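Local coordinates for takeout-like protein 1 (Epiphyas postvittana, PDB 3E8W) that probably binds and carries a long hydrophobic ligand in an internal tunnel, here filled by ubiquinone-8, much like the related juvenile hormone binding proteins, at residues C8-S13 and V74-K79; L58-L63 and K94-A99; I103-I108 and L175-Q180. All blocks are in the same frame, centred on the assembly; numbering follows the deposited sequence.

Contact 1: C8-S13 and V74-K79. With UQ8 (Ubiquinone-8), chain B.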
loop_
_atom_site.group_PDB
_atom_site.type_symbol
_atom_site.label_atom_id
_atom_site.label_comp_id
_atom_site.label_asym_id
_atom_site.label_seq_id
_atom_site.Cartn_x
_atom_site.Cartn_y
_atom_site.Cartn_z
ATOM N N CYS A 8 -14.237 -14.155 -14.294
ATOM C CA CYS A 8 -13.792 -13.616 -15.569
ATOM C C CYS A 8 -12.930 -14.603 -16.285
ATOM O O CYS A 8 -12.320 -15.465 -15.665
ATOM C CB CYS A 8 -12.922 -12.391 -15.348
ATOM S SG CYS A 8 -13.746 -11.016 -14.575
ATOM N N ASN A 9 -12.862 -14.454 -17.598
ATOM C CA ASN A 9 -11.705 -14.931 -18.332
ATOM C C ASN A 9 -10.611 -13.958 -17.950
ATOM O O ASN A 9 -10.859 -12.771 -17.794
ATOM C CB ASN A 9 -11.933 -14.921 -19.846
ATOM C CG ASN A 9 -13.134 -15.738 -20.258
ATOM O OD1 ASN A 9 -13.341 -16.848 -19.773
ATOM N ND2 ASN A 9 -13.939 -15.187 -21.149
ATOM N N LEU A 10 -9.401 -14.470 -17.801
ATOM C CA LEU A 10 -8.298 -13.695 -17.242
ATOM C C LEU A 10 -7.871 -12.553 -18.175
ATOM O O LEU A 10 -7.509 -11.472 -17.718
ATOM C CB LEU A 10 -7.118 -14.631 -16.919
ATOM C CG LEU A 10 -7.380 -15.797 -15.938
ATOM C CD1 LEU A 10 -6.178 -16.758 -15.928
ATOM C CD2 LEU A 10 -7.732 -15.326 -14.518
ATOM N N GLU A 11 -7.964 -12.786 -19.481
ATOM C CA GLU A 11 -7.566 -11.775 -20.474
ATOM C C GLU A 11 -8.663 -10.750 -20.855
ATOM O O GLU A 11 -8.435 -9.862 -21.679
ATOM C CB GLU A 11 -6.992 -12.472 -21.710
ATOM C CG GLU A 11 -5.494 -12.696 -21.575
ATOM C CD GLU A 11 -5.000 -13.914 -22.317
ATOM O OE1 GLU A 11 -4.192 -14.655 -21.711
ATOM O OE2 GLU A 11 -5.406 -14.127 -23.487
ATOM N N ASP A 12 -9.833 -10.868 -20.237
ATOM C CA ASP A 12 -10.891 -9.865 -20.353
ATOM C C ASP A 12 -10.611 -8.817 -19.286
ATOM O O ASP A 12 -11.020 -8.963 -18.138
ATOM C CB ASP A 12 -12.257 -10.540 -20.148
ATOM C CG ASP A 12 -13.431 -9.581 -20.198
ATOM O OD1 ASP A 12 -13.282 -8.354 -20.448
ATOM O OD2 ASP A 12 -14.541 -10.091 -19.982
ATOM N N SER A 13 -9.916 -7.755 -19.671
ATOM C CA SER A 13 -9.425 -6.794 -18.695
ATOM C C SER A 13 -10.515 -5.883 -18.114
ATOM O O SER A 13 -10.395 -5.416 -16.980
ATOM C CB SER A 13 -8.234 -6.008 -19.263
ATOM O OG SER A 13 -8.648 -4.817 -19.882
ATOM N N VAL A 74 -6.728 -3.881 -14.928
ATOM C CA VAL A 74 -6.066 -5.126 -14.562
ATOM C C VAL A 74 -5.726 -5.883 -15.849
ATOM O O VAL A 74 -6.618 -6.348 -16.553
ATOM C CB VAL A 74 -6.939 -6.034 -13.672
ATOM C CG1 VAL A 74 -6.258 -7.400 -13.496
ATOM C CG2 VAL A 74 -7.228 -5.378 -12.310
ATOM N N LYS A 75 -4.435 -5.992 -16.145
ATOM C CA LYS A 75 -3.954 -6.549 -17.401
ATOM C C LYS A 75 -3.236 -7.859 -17.106
ATOM O O LYS A 75 -2.157 -7.883 -16.512
ATOM C CB LYS A 75 -3.016 -5.565 -18.104
ATOM C CG LYS A 75 -2.881 -5.831 -19.601
ATOM C CD LYS A 75 -1.622 -5.193 -20.218
ATOM C CE LYS A 75 -0.413 -6.143 -20.140
ATOM N NZ LYS A 75 -0.542 -7.333 -21.065
ATOM N N TRP A 76 -3.847 -8.955 -17.510
ATOM C CA TRP A 76 -3.313 -10.261 -17.225
ATOM C C TRP A 76 -2.642 -10.852 -18.478
ATOM O O TRP A 76 -3.294 -11.049 -19.502
ATOM C CB TRP A 76 -4.463 -11.113 -16.745
ATOM C CG TRP A 76 -4.080 -12.242 -15.951
ATOM C CD1 TRP A 76 -3.227 -13.240 -16.307
ATOM C CD2 TRP A 76 -4.567 -12.563 -14.658
ATOM N NE1 TRP A 76 -3.145 -14.173 -15.302
ATOM C CE2 TRP A 76 -3.957 -13.780 -14.273
ATOM C CE3 TRP A 76 -5.453 -11.949 -13.784
ATOM C CZ2 TRP A 76 -4.203 -14.386 -13.049
ATOM C CZ3 TRP A 76 -5.692 -12.556 -12.560
ATOM C CH2 TRP A 76 -5.065 -13.759 -12.206
ATOM N N ASP A 77 -1.335 -11.092 -18.401
ATOM C CA ASP A 77 -0.571 -11.673 -19.509
ATOM C C ASP A 77 -0.294 -13.152 -19.235
ATOM O O ASP A 77 0.709 -13.485 -18.597
ATOM C CB ASP A 77 0.751 -10.906 -19.695
ATOM C CG ASP A 77 1.647 -11.504 -20.789
ATOM O OD1 ASP A 77 1.206 -12.416 -21.531
ATOM O OD2 ASP A 77 2.813 -11.058 -20.898
ATOM N N LEU A 78 -1.168 -14.040 -19.730
ATOM C CA LEU A 78 -1.022 -15.495 -19.492
ATOM C C LEU A 78 0.270 -16.085 -20.076
ATOM O O LEU A 78 0.748 -17.120 -19.605
ATOM C CB LEU A 78 -2.231 -16.297 -20.003
ATOM C CG LEU A 78 -3.588 -16.243 -19.264
ATOM C CD1 LEU A 78 -4.566 -17.263 -19.897
ATOM C CD2 LEU A 78 -3.475 -16.482 -17.756
ATOM N N LYS A 79 0.833 -15.431 -21.088
ATOM C CA LYS A 79 2.140 -15.822 -21.613
ATOM C C LYS A 79 3.200 -15.638 -20.522
ATOM O O LYS A 79 3.656 -16.615 -19.927
ATOM C CB LYS A 79 2.479 -15.015 -22.882
ATOM C CG LYS A 79 3.807 -15.366 -23.554
ATOM C CD LYS A 79 3.798 -16.752 -24.188
ATOM C CE LYS A 79 5.199 -17.088 -24.726
ATOM N NZ LYS A 79 5.330 -18.517 -25.154
HETATM C C45 UQ8 B . 8.098 12.808 9.157
HETATM C C44 UQ8 B . 9.279 13.521 8.476
HETATM C C46 UQ8 B . 9.560 14.872 9.153
HETATM C C43 UQ8 B . 9.094 13.687 6.955
HETATM C C42 UQ8 B . 8.017 12.738 6.417
HETATM C C41 UQ8 B . 8.588 11.344 6.266
HETATM C C39 UQ8 B . 7.661 10.430 5.505
HETATM C C40 UQ8 B . 7.043 9.279 6.298
HETATM C C38 UQ8 B . 7.406 10.637 4.143
HETATM C C37 UQ8 B . 6.590 9.850 3.314
HETATM C C36 UQ8 B . 5.690 10.678 2.376
HETATM C C34 UQ8 B . 4.923 9.853 1.308
HETATM C C35 UQ8 B . 4.612 10.477 0.114
HETATM C C33 UQ8 B . 4.506 8.535 1.489
HETATM C C32 UQ8 B . 3.822 7.777 0.526
HETATM C C31 UQ8 B . 3.138 6.524 1.108
HETATM C C29 UQ8 B . 2.591 5.582 0.024
HETATM C C30 UQ8 B . 3.167 5.697 -1.391
HETATM C C28 UQ8 B . 1.599 4.631 0.335
HETATM C C27 UQ8 B . 0.985 3.695 -0.512
HETATM C C26 UQ8 B . 0.748 2.295 0.126
HETATM C C24 UQ8 B . -0.160 1.395 -0.741
HETATM C C25 UQ8 B . -1.584 1.873 -1.003
HETATM C C23 UQ8 B . 0.286 0.171 -1.280
HETATM C C22 UQ8 B . -0.423 -0.748 -2.076
HETATM C C21 UQ8 B . 0.217 -2.153 -2.075
HETATM C C19 UQ8 B . -0.471 -3.213 -2.979
HETATM C C20 UQ8 B . 0.046 -4.648 -2.723
HETATM C C18 UQ8 B . -1.990 -3.192 -2.793
HETATM C C17 UQ8 B . -2.706 -4.173 -3.720
HETATM C C16 UQ8 B . -4.212 -4.073 -3.488
HETATM C C14 UQ8 B . -4.988 -4.964 -4.451
HETATM C C15 UQ8 B . -4.965 -4.687 -5.953
HETATM C C13 UQ8 B . -5.711 -6.021 -3.915
HETATM C C12 UQ8 B . -6.494 -6.956 -4.587
HETATM C C11 UQ8 B . -7.588 -7.480 -3.649
HETATM C C9 UQ8 B . -8.644 -8.319 -4.371
HETATM C C10 UQ8 B . -8.909 -7.771 -5.775
HETATM C C8 UQ8 B . -8.242 -9.804 -4.387
HETATM C C7 UQ8 B . -7.414 -10.181 -5.628
HETATM C C6 UQ8 B . -8.176 -10.987 -6.707
HETATM C C1 UQ8 B . -9.574 -11.073 -6.747
HETATM C C1M UQ8 B . -10.365 -10.445 -5.800
HETATM C C2 UQ8 B . -10.229 -11.801 -7.731
HETATM O O2 UQ8 B . -11.457 -11.854 -7.725
HETATM C C3 UQ8 B . -9.512 -12.469 -8.717
HETATM O O3 UQ8 B . -10.169 -13.173 -9.686
HETATM C C3M UQ8 B . -10.616 -12.247 -10.698
HETATM C C4 UQ8 B . -8.124 -12.408 -8.713
HETATM O O4 UQ8 B . -7.424 -13.062 -9.685
HETATM C C4M UQ8 B . -7.615 -14.489 -9.612
HETATM C C5 UQ8 B . -7.471 -11.671 -7.718
HETATM O O5 UQ8 B . -6.242 -11.626 -7.732
HETATM O O HOH W 1 -6.795 -8.964 -18.106
#
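Apolar packing of Leu-10 on Trp-76, backed by one bridging water, fastens the loop that leads into helix 13-29 to the end of the long strand 54-77. The loop runs through a type I turn from Asn-9 to Asp-12, and no direct hydrogen bond links the two segments. Leu-10 sets its CD2 methyl over one face of the indole, 3.8 Å from the centroid of the six-membered ring of Trp-76 and only 7° off its normal, a CH-pi contact. Its other methyl, CD1, meets Leu-78 CD2 at 3.3 Å. The indole is placed by a chi1 of -157°, which turns CG away from the backbone N; at the ring edge, near its plane, O4 of the ubiquinone lies 3.4 Å from Trp-76 CZ3. NE1 is hydrogen-bonded to Tyr-129 OH, which helps fix the rotation of the ring. Farther out, the aliphatic part of Glu-11 runs past the carbonyl of Trp-76, and its carboxylate lies against Leu-78. The water donates to Leu-10 O at 2.6 Å and to Val-74 O at 3.0 Å, and accepts from Trp-76 N at 3.0 Å, satisfying three backbone groups. With an alanine at Trp-76, the Leu-10 methyl would probably lose its flat partner, the Tyr-129 hydroxyl its indole N-H, and a gap would open beside the quinone head. The chemistry is thus divided: hydrophobic contact shapes the wall next to the quinone, while a single water supplies the polar link between the backbones.

Contact 2: L58-L63 and K94-A99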
loop_
_atom_site.group_PDB
_atom_site.type_symbol
_atom_site.label_atom_id
_atom_site.label_comp_id
_atom_site.label_asym_id
_atom_site.label_seq_id
_atom_site.Cartn_x
_atom_site.Cartn_y
_atom_site.Cartn_z
ATOM N N LEU A 58 8.792 4.699 12.402
ATOM C CA LEU A 58 7.358 4.699 12.626
ATOM C C LEU A 58 6.937 3.435 13.398
ATOM O O LEU A 58 7.301 2.313 13.043
ATOM C CB LEU A 58 6.578 4.826 11.311
ATOM C CG LEU A 58 5.068 5.008 11.531
ATOM C CD1 LEU A 58 4.795 6.341 12.183
ATOM C CD2 LEU A 58 4.273 4.872 10.256
ATOM N N LYS A 59 6.188 3.648 14.474
ATOM C CA LYS A 59 5.668 2.573 15.329
ATOM C C LYS A 59 4.158 2.752 15.478
ATOM O O LYS A 59 3.638 3.878 15.395
ATOM C CB LYS A 59 6.342 2.598 16.706
ATOM C CG LYS A 59 7.842 2.356 16.682
ATOM C CD LYS A 59 8.420 2.003 18.060
ATOM C CE LYS A 59 8.215 0.534 18.421
ATOM N NZ LYS A 59 8.730 0.213 19.773
ATOM N N GLU A 60 3.463 1.628 15.670
ATOM C CA GLU A 60 1.994 1.588 15.681
ATOM C C GLU A 60 1.459 2.153 14.355
ATOM O O GLU A 60 0.426 2.837 14.312
ATOM C CB GLU A 60 1.425 2.391 16.863
ATOM C CG GLU A 60 2.128 2.251 18.233
ATOM C CD GLU A 60 1.592 3.308 19.253
ATOM O OE1 GLU A 60 2.266 4.340 19.471
ATOM O OE2 GLU A 60 0.470 3.136 19.798
ATOM N N GLY A 61 2.174 1.863 13.273
ATOM C CA GLY A 61 1.835 2.406 11.980
ATOM C C GLY A 61 0.474 1.942 11.496
ATOM O O GLY A 61 0.078 0.789 11.726
ATOM N N LYS A 62 -0.222 2.861 10.825
ATOM C CA LYS A 62 -1.540 2.619 10.251
ATOM C C LYS A 62 -1.576 3.173 8.832
ATOM O O LYS A 62 -1.042 4.258 8.559
ATOM C CB LYS A 62 -2.640 3.320 11.048
ATOM C CG LYS A 62 -2.640 3.083 12.551
ATOM C CD LYS A 62 -3.029 1.683 12.932
ATOM C CE LYS A 62 -3.340 1.622 14.424
ATOM N NZ LYS A 62 -3.594 0.228 14.882
ATOM N N LEU A 63 -2.204 2.420 7.937
ATOM C CA LEU A 63 -2.565 2.918 6.620
ATOM C C LEU A 63 -4.078 2.759 6.453
ATOM O O LEU A 63 -4.623 1.649 6.523
ATOM C CB LEU A 63 -1.808 2.171 5.529
ATOM C CG LEU A 63 -2.362 2.377 4.128
ATOM C CD1 LEU A 63 -2.043 3.776 3.730
ATOM C CD2 LEU A 63 -1.814 1.346 3.160
ATOM N N LYS A 94 -0.551 6.997 9.657
ATOM C CA LYS A 94 -0.521 7.485 11.025
ATOM C C LYS A 94 0.466 6.678 11.869
ATOM O O LYS A 94 1.009 5.652 11.432
ATOM C CB LYS A 94 -1.924 7.394 11.648
ATOM C CG LYS A 94 -2.898 8.455 11.190
ATOM C CD LYS A 94 -4.353 8.050 11.508
ATOM C CE LYS A 94 -5.328 9.235 11.322
ATOM N NZ LYS A 94 -6.824 8.924 11.396
ATOM N N GLY A 95 0.697 7.167 13.085
ATOM C CA GLY A 95 1.499 6.448 14.065
ATOM C C GLY A 95 2.474 7.290 14.856
ATOM O O GLY A 95 2.518 8.518 14.736
ATOM N N HIS A 96 3.246 6.600 15.688
ATOM C CA HIS A 96 4.225 7.234 16.543
ATOM C C HIS A 96 5.527 7.313 15.764
ATOM O O HIS A 96 6.181 6.300 15.561
ATOM C CB HIS A 96 4.401 6.431 17.826
ATOM C CG HIS A 96 5.346 7.063 18.796
ATOM N ND1 HIS A 96 5.218 8.372 19.204
ATOM C CD2 HIS A 96 6.434 6.575 19.434
ATOM C CE1 HIS A 96 6.190 8.664 20.051
ATOM N NE2 HIS A 96 6.943 7.591 20.206
ATOM N N TYR A 97 5.883 8.509 15.306
ATOM C CA TYR A 97 7.051 8.701 14.458
ATOM C C TYR A 97 8.176 9.243 15.281
ATOM O O TYR A 97 7.927 9.888 16.289
ATOM C CB TYR A 97 6.750 9.720 13.345
ATOM C CG TYR A 97 6.925 11.153 13.803
ATOM C CD1 TYR A 97 8.119 11.834 13.606
ATOM C CD2 TYR A 97 5.911 11.800 14.475
ATOM C CE1 TYR A 97 8.275 13.109 14.061
ATOM C CE2 TYR A 97 6.060 13.056 14.934
ATOM C CZ TYR A 97 7.238 13.711 14.746
ATOM O OH TYR A 97 7.342 15.000 15.221
ATOM N N THR A 98 9.418 8.984 14.862
ATOM C CA THR A 98 10.574 9.787 15.321
ATOM C C THR A 98 11.370 10.289 14.132
ATOM O O THR A 98 11.433 9.636 13.102
ATOM C CB THR A 98 11.541 9.052 16.280
ATOM O OG1 THR A 98 12.167 7.952 15.598
ATOM C CG2 THR A 98 10.821 8.571 17.560
ATOM N N ALA A 99 11.977 11.461 14.288
ATOM C CA ALA A 99 12.735 12.101 13.217
ATOM C C ALA A 99 13.944 12.774 13.844
ATOM O O ALA A 99 13.804 13.453 14.869
ATOM C CB ALA A 99 11.866 13.143 12.474
#
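The imidazole of His-96 and the carboxylate of Glu-60 meet obliquely, their planes 63° apart, with Glu-60 OE1 closest to His-96 CB at 3.4 Å rather than to a ring nitrogen. ND1 of His-96 makes a weak bond to Gly-112 O instead. The second flat group, the phenol of Tyr-97, has Ala-99 CB at its edge, in the ring plane. With chi1 at 84° its CG sits between the backbone N and the carbonyl carbon, and the ring leads away from Leu-58, which touches only its base, Leu-58 CD1 to Tyr-97 CB at 4.1 Å. The phenol hydroxyl is bonded to Thr-161 O.

These residues belong to the antiparallel hairpin of strands 54-77 and 82-100, at a place where both strands turn a corner. Lys-59 and His-96 form a hydrogen-bonded pair, Lys-59 N to His-96 O at 2.9 Å and His-96 N to Lys-59 O at 2.8 Å. Beyond a beta bulge that shifts the register by one, Lys-62 and Lys-94 form another such pair, with Lys-94 N to Lys-62 O at 3.0 Å and Lys-62 N to Lys-94 O at 3.1 Å. Gly-95 lies at the corner with phi 138°, where a side chain would run into Lys-59 O and Leu-58 CD1.

Leu-58 and Tyr-97 share one face of the sheet, the side chain of Tyr-97 about 5 Å from the bound ubiquinone, and the three lysines and His-96 share the other. Lys-62 finds a salt-bridge partner in Asp-43. The pairing therefore depends on the backbone, and the bulge falls where both strands turn the corner; the face with Leu-58 and Tyr-97 looks toward the ligand side, while the other carries charge.

Contact 3: I103-I108 and L175-Q180. With UQ8 (Ubiquinone-8), chain B.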
loop_
_atom_site.group_PDB
_atom_site.type_symbol
_atom_site.label_atom_id
_atom_site.label_comp_id
_atom_site.label_asym_id
_atom_site.label_seq_id
_atom_site.Cartn_x
_atom_site.Cartn_y
_atom_site.Cartn_z
ATOM N N ILE A 103 15.526 17.243 7.159
ATOM C CA ILE A 103 14.778 17.099 5.904
ATOM C C ILE A 103 15.239 18.192 4.959
ATOM O O ILE A 103 14.981 19.387 5.195
ATOM C CB ILE A 103 13.266 17.154 6.096
ATOM C CG1 ILE A 103 12.871 16.201 7.213
ATOM C CG2 ILE A 103 12.539 16.728 4.781
ATOM C CD1 ILE A 103 11.410 16.009 7.310
ATOM N N LEU A 104 15.985 17.766 3.928
ATOM C CA LEU A 104 16.464 18.629 2.884
ATOM C C LEU A 104 17.341 19.712 3.526
ATOM O O LEU A 104 18.339 19.390 4.170
ATOM C CB LEU A 104 15.276 19.173 2.052
ATOM C CG LEU A 104 14.368 18.128 1.359
ATOM C CD1 LEU A 104 13.232 18.779 0.538
ATOM C CD2 LEU A 104 15.159 17.166 0.460
ATOM N N ILE A 105 16.974 20.982 3.394
ATOM C CA ILE A 105 17.822 22.084 3.854
ATOM C C ILE A 105 17.573 22.503 5.337
ATOM O O ILE A 105 18.198 23.463 5.821
ATOM C CB ILE A 105 17.671 23.310 2.910
ATOM C CG1 ILE A 105 16.261 23.902 2.984
ATOM C CG2 ILE A 105 17.972 22.922 1.477
ATOM C CD1 ILE A 105 16.236 25.407 2.740
ATOM N N LEU A 106 16.677 21.790 6.040
ATOM C CA LEU A 106 16.313 22.114 7.418
ATOM C C LEU A 106 16.633 20.964 8.384
ATOM O O LEU A 106 16.186 19.850 8.154
ATOM C CB LEU A 106 14.803 22.411 7.517
ATOM C CG LEU A 106 14.238 23.724 6.939
ATOM C CD1 LEU A 106 12.712 23.779 7.200
ATOM C CD2 LEU A 106 14.963 24.990 7.489
ATOM N N PRO A 107 17.363 21.240 9.496
ATOM C CA PRO A 107 17.501 20.225 10.548
ATOM C C PRO A 107 16.154 19.918 11.186
ATOM O O PRO A 107 15.253 20.789 11.193
ATOM C CB PRO A 107 18.408 20.879 11.593
ATOM C CG PRO A 107 18.715 22.234 11.132
ATOM C CD PRO A 107 18.030 22.510 9.844
ATOM N N ILE A 108 16.017 18.691 11.693
ATOM C CA ILE A 108 14.791 18.249 12.328
ATOM C C ILE A 108 15.085 17.428 13.554
ATOM O O ILE A 108 16.077 16.736 13.615
ATOM C CB ILE A 108 13.895 17.422 11.339
ATOM C CG1 ILE A 108 12.522 17.117 11.975
ATOM C CG2 ILE A 108 14.610 16.161 10.838
ATOM C CD1 ILE A 108 11.456 16.762 10.975
ATOM N N LEU A 175 6.574 22.477 9.214
ATOM C CA LEU A 175 5.335 21.960 8.689
ATOM C C LEU A 175 4.957 22.706 7.422
ATOM O O LEU A 175 4.648 22.086 6.400
ATOM C CB LEU A 175 4.240 21.995 9.769
ATOM C CG LEU A 175 4.487 20.903 10.839
ATOM C CD1 LEU A 175 3.495 20.965 12.005
ATOM C CD2 LEU A 175 4.462 19.522 10.210
ATOM N N THR A 176 5.030 24.026 7.461
ATOM C CA THR A 176 4.892 24.824 6.229
ATOM C C THR A 176 5.844 24.314 5.139
ATOM O O THR A 176 5.440 24.130 4.002
ATOM C CB THR A 176 5.174 26.314 6.475
ATOM O OG1 THR A 176 4.386 26.787 7.589
ATOM C CG2 THR A 176 4.844 27.120 5.238
ATOM N N PHE A 177 7.095 24.057 5.517
ATOM C CA PHE A 177 8.131 23.606 4.601
ATOM C C PHE A 177 7.785 22.291 3.936
ATOM O O PHE A 177 7.916 22.174 2.735
ATOM C CB PHE A 177 9.472 23.496 5.329
ATOM C CG PHE A 177 10.598 23.018 4.455
ATOM C CD1 PHE A 177 11.119 23.836 3.465
ATOM C CD2 PHE A 177 11.148 21.753 4.630
ATOM C CE1 PHE A 177 12.175 23.392 2.629
ATOM C CE2 PHE A 177 12.194 21.308 3.819
ATOM C CZ PHE A 177 12.710 22.135 2.811
ATOM N N LEU A 178 7.317 21.316 4.706
ATOM C CA LEU A 178 6.927 20.022 4.166
ATOM C C LEU A 178 5.749 20.110 3.192
ATOM O O LEU A 178 5.763 19.489 2.117
ATOM C CB LEU A 178 6.570 19.059 5.299
ATOM C CG LEU A 178 7.743 18.636 6.199
ATOM C CD1 LEU A 178 7.207 17.742 7.290
ATOM C CD2 LEU A 178 8.872 17.955 5.423
ATOM N N ASN A 179 4.722 20.860 3.562
ATOM C CA ASN A 179 3.569 21.011 2.699
ATOM C C ASN A 179 3.914 21.769 1.392
ATOM O O ASN A 179 3.430 21.386 0.325
ATOM C CB ASN A 179 2.396 21.631 3.463
ATOM C CG ASN A 179 1.914 20.738 4.607
ATOM O OD1 ASN A 179 1.898 19.520 4.491
ATOM N ND2 ASN A 179 1.546 21.342 5.720
ATOM N N GLN A 180 4.776 22.786 1.445
ATOM C CA GLN A 180 5.141 23.488 0.219
ATOM C C GLN A 180 5.921 22.562 -0.722
ATOM O O GLN A 180 5.678 22.561 -1.918
ATOM C CB GLN A 180 5.981 24.751 0.499
ATOM C CG GLN A 180 5.266 25.945 1.158
ATOM C CD GLN A 180 6.275 27.095 1.479
ATOM O OE1 GLN A 180 7.510 26.921 1.327
ATOM N NE2 GLN A 180 5.751 28.274 1.905
HETATM C C45 UQ8 B . 8.098 12.808 9.157
HETATM C C44 UQ8 B . 9.279 13.521 8.476
HETATM C C46 UQ8 B . 9.560 14.872 9.153
HETATM C C43 UQ8 B . 9.094 13.687 6.955
HETATM C C42 UQ8 B . 8.017 12.738 6.417
HETATM C C41 UQ8 B . 8.588 11.344 6.266
HETATM C C39 UQ8 B . 7.661 10.430 5.505
HETATM C C40 UQ8 B . 7.043 9.279 6.298
HETATM C C38 UQ8 B . 7.406 10.637 4.143
HETATM C C37 UQ8 B . 6.590 9.850 3.314
HETATM C C36 UQ8 B . 5.690 10.678 2.376
HETATM C C34 UQ8 B . 4.923 9.853 1.308
HETATM C C35 UQ8 B . 4.612 10.477 0.114
HETATM C C33 UQ8 B . 4.506 8.535 1.489
HETATM C C32 UQ8 B . 3.822 7.777 0.526
HETATM C C31 UQ8 B . 3.138 6.524 1.108
HETATM C C29 UQ8 B . 2.591 5.582 0.024
HETATM C C30 UQ8 B . 3.167 5.697 -1.391
HETATM C C28 UQ8 B . 1.599 4.631 0.335
HETATM C C27 UQ8 B . 0.985 3.695 -0.512
HETATM C C26 UQ8 B . 0.748 2.295 0.126
HETATM C C24 UQ8 B . -0.160 1.395 -0.741
HETATM C C25 UQ8 B . -1.584 1.873 -1.003
HETATM C C23 UQ8 B . 0.286 0.171 -1.280
HETATM C C22 UQ8 B . -0.423 -0.748 -2.076
HETATM C C21 UQ8 B . 0.217 -2.153 -2.075
HETATM C C19 UQ8 B . -0.471 -3.213 -2.979
HETATM C C20 UQ8 B . 0.046 -4.648 -2.723
HETATM C C18 UQ8 B . -1.990 -3.192 -2.793
HETATM C C17 UQ8 B . -2.706 -4.173 -3.720
HETATM C C16 UQ8 B . -4.212 -4.073 -3.488
HETATM C C14 UQ8 B . -4.988 -4.964 -4.451
HETATM C C15 UQ8 B . -4.965 -4.687 -5.953
HETATM C C13 UQ8 B . -5.711 -6.021 -3.915
HETATM C C12 UQ8 B . -6.494 -6.956 -4.587
HETATM C C11 UQ8 B . -7.588 -7.480 -3.649
HETATM C C9 UQ8 B . -8.644 -8.319 -4.371
HETATM C C10 UQ8 B . -8.909 -7.771 -5.775
HETATM C C8 UQ8 B . -8.242 -9.804 -4.387
HETATM C C7 UQ8 B . -7.414 -10.181 -5.628
HETATM C C6 UQ8 B . -8.176 -10.987 -6.707
HETATM C C1 UQ8 B . -9.574 -11.073 -6.747
HETATM C C1M UQ8 B . -10.365 -10.445 -5.800
HETATM C C2 UQ8 B . -10.229 -11.801 -7.731
HETATM O O2 UQ8 B . -11.457 -11.854 -7.725
HETATM C C3 UQ8 B . -9.512 -12.469 -8.717
HETATM O O3 UQ8 B . -10.169 -13.173 -9.686
HETATM C C3M UQ8 B . -10.616 -12.247 -10.698
HETATM C C4 UQ8 B . -8.124 -12.408 -8.713
HETATM O O4 UQ8 B . -7.424 -13.062 -9.685
HETATM C C4M UQ8 B . -7.615 -14.489 -9.612
HETATM C C5 UQ8 B . -7.471 -11.671 -7.718
HETATM O O5 UQ8 B . -6.242 -11.626 -7.732
#
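Phe-177 of helix 168-180 pushes its ring into the tip of a beta hairpin, residues 103 to 106, whose type II' turn is closed by reciprocal backbone bonds between Ile-103 and Leu-106. As in the juvenile hormone binding proteins, a curled antiparallel sheet wraps round a long helix, here 182-211, and the ubiquinone threads the interior; the contact joins hairpin and helix near the tunnel end that holds the isoprenoid tail.

With CG anti to the backbone N (chi1 179°), the ring is carried straight from the helix to the turn. At its base, CB meets Leu-106 CD1 at 3.8 Å, and CG approaches the same methyl more closely, at 3.5 Å. Leu-106 goes on to cover one face of the ring: CD1 stands 3.9 Å from the centroid of Phe-177, 28° off the normal, a CH-pi contact between side chains that run antiparallel to one another. Farther along, CD1 and CD2 of the ring both touch Leu-106 CD1, CD2 the more closely, whereas CE2 lies 3.7 Å from Ile-103 O. On the other flank CE1 meets Ile-105 CG1. The far end, CZ, reaches Leu-104 CB at 4.0 Å, a contact at the ring edge near its plane, and also Ile-105 CG1, which comes in obliquely. Four consecutive residues of the hairpin thus contribute to the socket of one aromatic ring.

No hydrogen bond crosses the interface. The next residue, Leu-178, faces the tunnel side, where Val-185 of helix 182-211 and Phe-158 and Leu-160 of strand 155-160 add to its surroundings. Leu-178 crosses Ile-103 at about a right angle, its CD2 resting 3.7 Å from Ile-103 CD1.

Overall arrangement
The three contacts are all partly buried and reach the same curled sheet, contact 1 toward one end, contacts 2 and 3 on the other side of the chain's centre. Contacts 1 and 3 lie about 44 Å apart between centres, and both touch the ubiquinone, contact 1 at the quinone head and contact 3 at the tail. Contact 2 shares strand 54-77 with contact 1 yet lies beside contact 3, which it touches where Ala-99 CB packs 3.9 Å from Ile-108 CD1. Chemistry follows place: contact 2, inside the sheet, is made by backbone bonds, whereas contacts 1 and 3 join a loop to a strand end and a helix to a hairpin turn through methyl-on-ring packing, with a water bridge added in contact 1.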